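Long-range contacts in Abbfa_003403 (Acinetobacter baumannii, PDB 4ZXH), which probably assembles a peptide product as a four-domain nonribosomal peptide synthetase, with condensation, adenylation, carrier and thioesterase domains in a single chain: residues 1063-1068 against 1128-1133; 1155-1160 against 1258-1263; 1114-1119 against 1147-1152. One frame throughout, in Å; residues are numbered along the deposited sequence.

Contact 1 (1063-1068 against 1128-1133); sequences YEQPLW and QGPYFL
Leu1067 presses its CD1 methyl onto one face of the Phe1132 ring, 3.7 Å from the centroid and 14° off the ring normal, a CH-pi contact displaced a little toward the rim. CB of the leucine also lies near the ring, on its CD2 side. The ring is delivered there by its first torsion: CG of Phe1132 stands anti to the backbone N (chi1 -173°), which swings the aromatic group over the neighbouring strand. At the root of the same side chain, CB meets the carbonyl of Pro1066, with Phe1132 CB 3.4 Å from Pro1066 O.

The backbones are joined by a hydrogen bond from Trp1068 N to Phe1132 O, 2.8 Å long. Next along, Leu1133 CA approaches Trp1068 O at 3.4 Å as a C-H...O contact. This is parallel pairing in the central sheet of the alpha/beta-hydrolase fold of the thioesterase domain, where strand 1131-1136 runs on into what is probably the nucleophile elbow. Trp1068 and Leu1133 put their side chains on one face of that sheet, and their nearest atoms, Trp1068 CB and Leu1133 CD2, are 4.3 Å apart.

Two residues before Leu1067, Gln1065 crosses Phe1132 at about a right angle and lays its extended chain past it, with Gln1065 CD 3.7 Å from Phe1132 CB. Its NE2 donates to Pro1130 O over 2.9 Å. The oxygen lies close to the glutamine's amide plane, but the donor stands 77° out of the carbonyl plane, well off the lone pairs. Thr1158 OG1 is a second partner of NE2. Farther out, Tyr1317 meets the Phe1132 ring, while Gln1126 OE1 takes the indole N-H of Trp1068 and Met1122 of helix 1111-1125 touches both Trp1068 and Leu1133.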
# COMPACT_ATOMS: atom_id res chain seq x y z
N TYR A 1063 22.61 -39.75 -2.80
CA TYR A 1063 23.75 -40.65 -2.92
C TYR A 1063 24.87 -40.25 -1.92
O TYR A 1063 25.04 -39.07 -1.59
CB TYR A 1063 24.25 -40.65 -4.37
CG TYR A 1063 25.36 -41.64 -4.65
CD1 TYR A 1063 25.17 -43.00 -4.46
CD2 TYR A 1063 26.60 -41.20 -5.13
CE1 TYR A 1063 26.19 -43.91 -4.72
CE2 TYR A 1063 27.62 -42.11 -5.39
CZ TYR A 1063 27.42 -43.46 -5.18
OH TYR A 1063 28.43 -44.37 -5.43
N GLU A 1064 25.61 -41.25 -1.44
CA GLU A 1064 26.66 -41.03 -0.45
C GLU A 1064 27.70 -40.00 -0.92
O GLU A 1064 28.04 -39.06 -0.18
CB GLU A 1064 27.35 -42.37 -0.13
N GLN A 1065 28.18 -40.14 -2.15
CA GLN A 1065 29.31 -39.35 -2.62
C GLN A 1065 28.92 -38.10 -3.39
O GLN A 1065 28.27 -38.16 -4.42
CB GLN A 1065 30.21 -40.22 -3.50
CG GLN A 1065 31.48 -39.55 -3.96
CD GLN A 1065 32.27 -40.44 -4.87
OE1 GLN A 1065 31.75 -40.91 -5.90
NE2 GLN A 1065 33.50 -40.74 -4.49
N PRO A 1066 29.35 -36.94 -2.89
CA PRO A 1066 29.17 -35.64 -3.53
C PRO A 1066 30.16 -35.45 -4.65
O PRO A 1066 31.17 -36.15 -4.70
CB PRO A 1066 29.47 -34.63 -2.40
CG PRO A 1066 29.92 -35.43 -1.22
CD PRO A 1066 30.18 -36.84 -1.67
N LEU A 1067 29.88 -34.50 -5.53
CA LEU A 1067 30.86 -34.03 -6.49
C LEU A 1067 31.32 -32.66 -6.04
O LEU A 1067 30.48 -31.78 -5.81
CB LEU A 1067 30.26 -33.97 -7.90
CG LEU A 1067 31.05 -33.21 -8.96
CD1 LEU A 1067 32.44 -33.80 -9.05
CD2 LEU A 1067 30.34 -33.28 -10.30
N TRP A 1068 32.62 -32.47 -5.88
CA TRP A 1068 33.19 -31.17 -5.49
C TRP A 1068 33.67 -30.42 -6.71
O TRP A 1068 34.40 -30.97 -7.55
CB TRP A 1068 34.35 -31.34 -4.53
CG TRP A 1068 33.97 -31.91 -3.22
CD1 TRP A 1068 33.95 -33.23 -2.87
CD2 TRP A 1068 33.55 -31.19 -2.06
NE1 TRP A 1068 33.55 -33.37 -1.57
CE2 TRP A 1068 33.29 -32.13 -1.04
CE3 TRP A 1068 33.36 -29.83 -1.78
CZ2 TRP A 1068 32.86 -31.76 0.22
CZ3 TRP A 1068 32.93 -29.47 -0.51
CH2 TRP A 1068 32.68 -30.42 0.47
N GLN A 1128 35.97 -38.89 5.03
CA GLN A 1128 36.63 -40.02 4.40
C GLN A 1128 36.22 -40.12 2.93
O GLN A 1128 35.13 -39.70 2.54
CB GLN A 1128 36.32 -41.33 5.13
CG GLN A 1128 36.77 -41.38 6.61
CD GLN A 1128 38.29 -41.35 6.79
OE1 GLN A 1128 39.03 -41.87 5.95
NE2 GLN A 1128 38.76 -40.75 7.88
N GLY A 1129 37.12 -40.69 2.13
CA GLY A 1129 36.87 -40.87 0.71
C GLY A 1129 36.06 -42.11 0.41
O GLY A 1129 35.55 -42.75 1.33
N PRO A 1130 35.96 -42.48 -0.87
CA PRO A 1130 36.60 -41.86 -2.04
C PRO A 1130 36.05 -40.48 -2.36
O PRO A 1130 34.88 -40.21 -2.05
CB PRO A 1130 36.28 -42.84 -3.18
CG PRO A 1130 35.73 -44.06 -2.53
CD PRO A 1130 35.11 -43.61 -1.26
N TYR A 1131 36.87 -39.64 -2.98
CA TYR A 1131 36.45 -38.30 -3.36
C TYR A 1131 36.19 -38.18 -4.84
O TYR A 1131 36.73 -38.96 -5.63
CB TYR A 1131 37.50 -37.28 -2.93
CG TYR A 1131 37.55 -37.16 -1.44
CD1 TYR A 1131 36.58 -36.45 -0.75
CD2 TYR A 1131 38.54 -37.79 -0.71
CE1 TYR A 1131 36.60 -36.36 0.63
CE2 TYR A 1131 38.57 -37.71 0.65
CZ TYR A 1131 37.61 -36.99 1.32
OH TYR A 1131 37.66 -36.90 2.70
N PHE A 1132 35.32 -37.23 -5.20
CA PHE A 1132 34.92 -37.01 -6.58
C PHE A 1132 35.03 -35.51 -6.84
O PHE A 1132 34.35 -34.71 -6.20
CB PHE A 1132 33.50 -37.55 -6.81
CG PHE A 1132 33.07 -37.53 -8.25
CD1 PHE A 1132 33.99 -37.65 -9.28
CD2 PHE A 1132 31.73 -37.34 -8.57
CE1 PHE A 1132 33.58 -37.61 -10.61
CE2 PHE A 1132 31.32 -37.30 -9.90
CZ PHE A 1132 32.24 -37.44 -10.92
N LEU A 1133 35.90 -35.14 -7.77
CA LEU A 1133 36.34 -33.76 -7.91
C LEU A 1133 36.22 -33.28 -9.33
O LEU A 1133 36.22 -34.08 -10.27
CB LEU A 1133 37.81 -33.60 -7.50
CG LEU A 1133 38.33 -34.34 -6.29
CD1 LEU A 1133 39.79 -34.40 -6.42
CD2 LEU A 1133 37.94 -33.57 -5.05

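Contact 2 (1155-1160 against 1258-1263); sequences QQVTGI and EDFPIL
Two neighbouring parallel strands of the thioesterase's alpha/beta-hydrolase sheet, 1157-1163 and 1262-1267, come together here at their N-terminal ends. Ile1160 uses both of its backbone polar atoms on the other strand and so brackets Ile1262. Its N donates to Pro1261 O at 2.9 Å, and its O accepts from Leu1263 N at 2.8 Å. Gly1159 CA adds a C-H...O contact to the same Pro1261 carbonyl, 3.2 Å from Pro1261 O.

Above this pairing the side chains of Ile1160 and Ile1262 lie side by side and point the same way, on one face of the sheet, with Ile1160 CB 4.1 Å from Ile1262 CG1. The CG1 branch of Ile1160 stands anti to the carbonyl carbon (chi1 -57°) and carries CD1 back toward the loop that leads into the partner strand, where Ile1160 CD1 comes 3.9 Å from Phe1260 CB. Val1157 CG2 reaches the same aromatic ring more loosely, 4.4 Å from Phe1260 CE1. Ser1147 and Arg1151 of helix 1138-1152 close over the phenylalanine.

Thr1158 has helical backbone angles inside strand 1157-1163. Beside it Pro1261 fits its ring against two successive carbonyls, Pro1261 CG lying 3.3 Å from Thr1158 O and also near Val1157 O. On its other side strand 1262-1267 is bonded to strand 1288-1293 through Ile1262.

Proline has no N-H to give, so the regular exchange starts only with its carbonyl. Before that point the two chains meet through ring carbons and apolar side chains; from it onward backbone hydrogen bonds are added, with Ile1160 and Ile1262 still packed beside them.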
# COMPACT_ATOMS: atom_id res chain seq x y z
N GLN A 1155 43.88 -41.00 1.06
CA GLN A 1155 42.53 -40.97 0.51
C GLN A 1155 42.51 -41.38 -0.95
O GLN A 1155 43.44 -41.08 -1.70
CB GLN A 1155 41.93 -39.57 0.67
CG GLN A 1155 41.77 -39.14 2.12
CD GLN A 1155 40.89 -40.09 2.91
OE1 GLN A 1155 40.07 -40.81 2.33
NE2 GLN A 1155 41.04 -40.08 4.23
N GLN A 1156 41.45 -42.06 -1.38
CA GLN A 1156 41.37 -42.41 -2.79
C GLN A 1156 40.48 -41.42 -3.56
O GLN A 1156 39.62 -40.75 -2.99
CB GLN A 1156 40.87 -43.85 -2.99
CG GLN A 1156 41.97 -44.83 -3.50
CD GLN A 1156 42.77 -44.33 -4.74
OE1 GLN A 1156 42.33 -43.44 -5.49
NE2 GLN A 1156 43.95 -44.91 -4.94
N VAL A 1157 40.74 -41.32 -4.86
CA VAL A 1157 40.04 -40.40 -5.73
C VAL A 1157 39.24 -41.20 -6.75
O VAL A 1157 39.82 -41.98 -7.52
CB VAL A 1157 41.02 -39.47 -6.45
CG1 VAL A 1157 40.28 -38.52 -7.34
CG2 VAL A 1157 41.86 -38.70 -5.45
N THR A 1158 37.93 -41.04 -6.76
CA THR A 1158 37.08 -41.80 -7.67
C THR A 1158 37.33 -41.36 -9.11
O THR A 1158 37.44 -42.19 -10.02
CB THR A 1158 35.59 -41.65 -7.34
OG1 THR A 1158 35.34 -42.23 -6.06
CG2 THR A 1158 34.73 -42.35 -8.38
N GLY A 1159 37.42 -40.05 -9.31
CA GLY A 1159 37.66 -39.49 -10.62
C GLY A 1159 37.71 -37.98 -10.60
O GLY A 1159 37.28 -37.34 -9.64
N ILE A 1160 38.23 -37.41 -11.68
CA ILE A 1160 38.29 -35.96 -11.83
C ILE A 1160 37.53 -35.52 -13.08
O ILE A 1160 37.76 -36.05 -14.17
CB ILE A 1160 39.73 -35.47 -11.95
CG1 ILE A 1160 40.55 -35.92 -10.75
CG2 ILE A 1160 39.75 -33.96 -12.04
CD1 ILE A 1160 41.99 -35.47 -10.85
N GLU A 1258 51.44 -37.49 -13.09
CA GLU A 1258 50.82 -38.41 -12.14
C GLU A 1258 49.46 -38.86 -12.67
O GLU A 1258 48.67 -38.03 -13.12
CB GLU A 1258 50.67 -37.76 -10.76
CG GLU A 1258 50.17 -38.73 -9.69
CD GLU A 1258 50.40 -38.23 -8.28
OE1 GLU A 1258 50.95 -37.11 -8.14
OE2 GLU A 1258 50.04 -38.95 -7.32
N ASP A 1259 49.19 -40.16 -12.61
CA ASP A 1259 47.95 -40.68 -13.18
C ASP A 1259 46.79 -40.69 -12.19
O ASP A 1259 46.87 -41.27 -11.12
CB ASP A 1259 48.16 -42.09 -13.73
CG ASP A 1259 48.86 -42.09 -15.07
OD1 ASP A 1259 49.28 -41.00 -15.53
OD2 ASP A 1259 48.98 -43.18 -15.67
N PHE A 1260 45.72 -40.02 -12.58
CA PHE A 1260 44.46 -40.07 -11.87
C PHE A 1260 43.40 -40.45 -12.89
O PHE A 1260 43.56 -40.16 -14.07
CB PHE A 1260 44.13 -38.73 -11.22
CG PHE A 1260 45.03 -38.37 -10.09
CD1 PHE A 1260 44.79 -38.87 -8.82
CD2 PHE A 1260 46.09 -37.50 -10.28
CE1 PHE A 1260 45.62 -38.53 -7.76
CE2 PHE A 1260 46.92 -37.16 -9.23
CZ PHE A 1260 46.69 -37.68 -7.96
N PRO A 1261 42.31 -41.09 -12.45
CA PRO A 1261 41.22 -41.34 -13.40
C PRO A 1261 40.53 -40.02 -13.76
O PRO A 1261 39.92 -39.37 -12.91
CB PRO A 1261 40.29 -42.28 -12.63
CG PRO A 1261 40.54 -41.96 -11.20
CD PRO A 1261 41.96 -41.51 -11.08
N ILE A 1262 40.66 -39.61 -15.02
CA ILE A 1262 40.23 -38.27 -15.44
C ILE A 1262 39.26 -38.30 -16.60
O ILE A 1262 39.46 -39.04 -17.57
CB ILE A 1262 41.45 -37.42 -15.85
CG1 ILE A 1262 42.33 -37.11 -14.65
CG2 ILE A 1262 41.01 -36.12 -16.51
CD1 ILE A 1262 43.60 -36.42 -15.02
N LEU A 1263 38.22 -37.49 -16.51
CA LEU A 1263 37.36 -37.21 -17.65
C LEU A 1263 37.64 -35.79 -18.12
O LEU A 1263 37.37 -34.83 -17.38
CB LEU A 1263 35.88 -37.38 -17.30
CG LEU A 1263 34.86 -36.90 -18.34
CD1 LEU A 1263 34.98 -37.72 -19.60
CD2 LEU A 1263 33.44 -36.98 -17.78

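Contact 3 (1114-1119 against 1147-1152); sequences MATLYI and SRQLRQ
The amide of Gln1149 is the flat group at this helix crossing. At its oxygen end Thr1116 OG1 donates to Gln1149 OE1 over 2.9 Å, lying in the carbonyl plane and on a lone pair, with a C=O...O angle of 114°. Ala1115 CB sits above the amide plane, 3.6 Å from Gln1149 NE2. The nitrogen end is held from both helices, by Glu1112 O and by Glu1145 OE2, so bonds at both ends fix the rotation of the amide.

Gln1149 gets there by starting with CG anti to the carbonyl carbon (chi1 -65°) and then running out extended, so that its end crosses Thr1116 at about a right angle. Its aliphatic root serves a different neighbour: Gln1149 CB is 3.8 Å from Ile1119 CD1. That same methyl also meets Leu1150, at 3.7 Å from Leu1150 CD2, the two side chains sliding past each other in opposite directions.

The axes of segments 1114-1119 and 1147-1152 approach to 10.0 Å and cross at -65°. Helices 1111-1125 and 1138-1152 flank strand 1131-1136 in the chain and lie together over one side of the sheet. Leu1150 rests on Tyr1131 of that strand, Ser1147 reaches Leu1133 and Ile1160 below, and Ile1146 extends the apolar seam by touching Ala1115 and Ile1119.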
# COMPACT_ATOMS: atom_id res chain seq x y z
N MET A 1114 46.27 -23.35 -1.59
CA MET A 1114 44.85 -23.35 -1.93
C MET A 1114 44.24 -24.72 -1.68
O MET A 1114 43.19 -24.85 -1.05
CB MET A 1114 44.70 -22.94 -3.41
CG MET A 1114 43.37 -22.45 -3.85
SD MET A 1114 43.44 -21.84 -5.56
CE MET A 1114 44.74 -20.61 -5.42
N ALA A 1115 44.94 -25.75 -2.15
CA ALA A 1115 44.45 -27.12 -2.09
C ALA A 1115 44.33 -27.65 -0.65
O ALA A 1115 43.28 -28.20 -0.28
CB ALA A 1115 45.35 -28.03 -2.91
N THR A 1116 45.39 -27.50 0.14
CA THR A 1116 45.36 -27.85 1.55
C THR A 1116 44.20 -27.17 2.27
O THR A 1116 43.45 -27.80 3.01
CB THR A 1116 46.67 -27.47 2.26
OG1 THR A 1116 47.76 -28.17 1.67
CG2 THR A 1116 46.58 -27.82 3.74
N LEU A 1117 44.04 -25.87 2.04
CA LEU A 1117 42.97 -25.11 2.67
C LEU A 1117 41.60 -25.68 2.31
O LEU A 1117 40.75 -25.86 3.20
CB LEU A 1117 43.03 -23.64 2.26
CG LEU A 1117 41.92 -22.81 2.89
CD1 LEU A 1117 42.16 -22.78 4.38
CD2 LEU A 1117 41.83 -21.41 2.30
N TYR A 1118 41.39 -25.95 1.02
CA TYR A 1118 40.10 -26.46 0.54
C TYR A 1118 39.85 -27.87 1.05
O TYR A 1118 38.74 -28.19 1.47
CB TYR A 1118 40.01 -26.42 -0.99
CG TYR A 1118 40.05 -25.03 -1.58
CD1 TYR A 1118 39.91 -23.90 -0.77
CD2 TYR A 1118 40.21 -24.83 -2.94
CE1 TYR A 1118 39.95 -22.63 -1.29
CE2 TYR A 1118 40.24 -23.55 -3.48
CZ TYR A 1118 40.12 -22.46 -2.65
OH TYR A 1118 40.17 -21.20 -3.19
N ILE A 1119 40.89 -28.72 1.00
CA ILE A 1119 40.79 -30.08 1.52
C ILE A 1119 40.30 -30.11 2.96
O ILE A 1119 39.43 -30.91 3.30
CB ILE A 1119 42.12 -30.83 1.43
CG1 ILE A 1119 42.31 -31.38 0.02
CG2 ILE A 1119 42.15 -31.98 2.40
CD1 ILE A 1119 43.66 -32.00 -0.20
N SER A 1147 43.71 -33.71 -5.73
CA SER A 1147 43.88 -35.16 -5.87
C SER A 1147 45.27 -35.59 -5.46
O SER A 1147 45.42 -36.57 -4.74
CB SER A 1147 43.64 -35.61 -7.30
OG SER A 1147 42.39 -35.17 -7.76
N ARG A 1148 46.28 -34.86 -5.93
CA ARG A 1148 47.68 -35.18 -5.66
C ARG A 1148 47.94 -35.24 -4.16
O ARG A 1148 48.73 -36.08 -3.70
CB ARG A 1148 48.62 -34.16 -6.32
CG ARG A 1148 50.08 -34.64 -6.45
CD ARG A 1148 51.07 -33.54 -6.86
NE ARG A 1148 51.21 -32.52 -5.83
CZ ARG A 1148 51.91 -32.68 -4.70
NH1 ARG A 1148 52.54 -33.82 -4.46
NH2 ARG A 1148 51.98 -31.68 -3.82
N GLN A 1149 47.28 -34.37 -3.41
CA GLN A 1149 47.46 -34.32 -1.96
C GLN A 1149 46.66 -35.40 -1.22
O GLN A 1149 47.16 -35.97 -0.25
CB GLN A 1149 47.09 -32.94 -1.41
CG GLN A 1149 47.98 -31.81 -1.90
CD GLN A 1149 47.85 -30.56 -1.05
OE1 GLN A 1149 47.32 -30.59 0.06
NE2 GLN A 1149 48.34 -29.43 -1.56
N LEU A 1150 45.44 -35.68 -1.68
CA LEU A 1150 44.59 -36.70 -1.05
C LEU A 1150 45.26 -38.08 -1.12
O LEU A 1150 45.17 -38.85 -0.16
CB LEU A 1150 43.21 -36.74 -1.71
CG LEU A 1150 42.28 -35.53 -1.51
CD1 LEU A 1150 40.99 -35.65 -2.34
CD2 LEU A 1150 41.94 -35.28 -0.05
N ARG A 1151 45.94 -38.38 -2.23
CA ARG A 1151 46.82 -39.55 -2.31
C ARG A 1151 47.85 -39.57 -1.18
O ARG A 1151 48.02 -40.58 -0.47
CB ARG A 1151 47.55 -39.58 -3.64
CG ARG A 1151 46.72 -40.06 -4.81
CD ARG A 1151 46.68 -41.57 -4.91
NE ARG A 1151 45.92 -42.01 -6.08
CZ ARG A 1151 46.38 -41.98 -7.33
NH1 ARG A 1151 47.61 -41.56 -7.60
NH2 ARG A 1151 45.60 -42.40 -8.33
N GLN A 1152 48.55 -38.45 -1.02
CA GLN A 1152 49.59 -38.33 -0.00
C GLN A 1152 49.09 -38.65 1.40
O GLN A 1152 49.86 -39.07 2.25
CB GLN A 1152 50.20 -36.93 -0.03
CG GLN A 1152 51.08 -36.68 -1.24
CD GLN A 1152 52.10 -37.79 -1.43
OE1 GLN A 1152 51.93 -38.67 -2.28
NE2 GLN A 1152 53.16 -37.77 -0.62

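In the fold
All three contacts belong to the thioesterase domain, their centres 12 to 14 Å apart. Contacts 1 and 2 join successive strand pairs of one sheet: strand 1131-1136 of contact 1 is bonded to strand 1157-1163 of contact 2, and Thr1158 ties back to Gln1065. Both are mostly buried, mixing parallel backbone hydrogen bonds with apolar side chains. Contact 3 is made by side chains alone. Its apolar part turns toward the sheet, while its polar pair ends at the exposed Thr1116. Leu1150 and Ser1147 bring it down onto contact 1, and Arg1151, bonded to Asp1259 O, links it to contact 2.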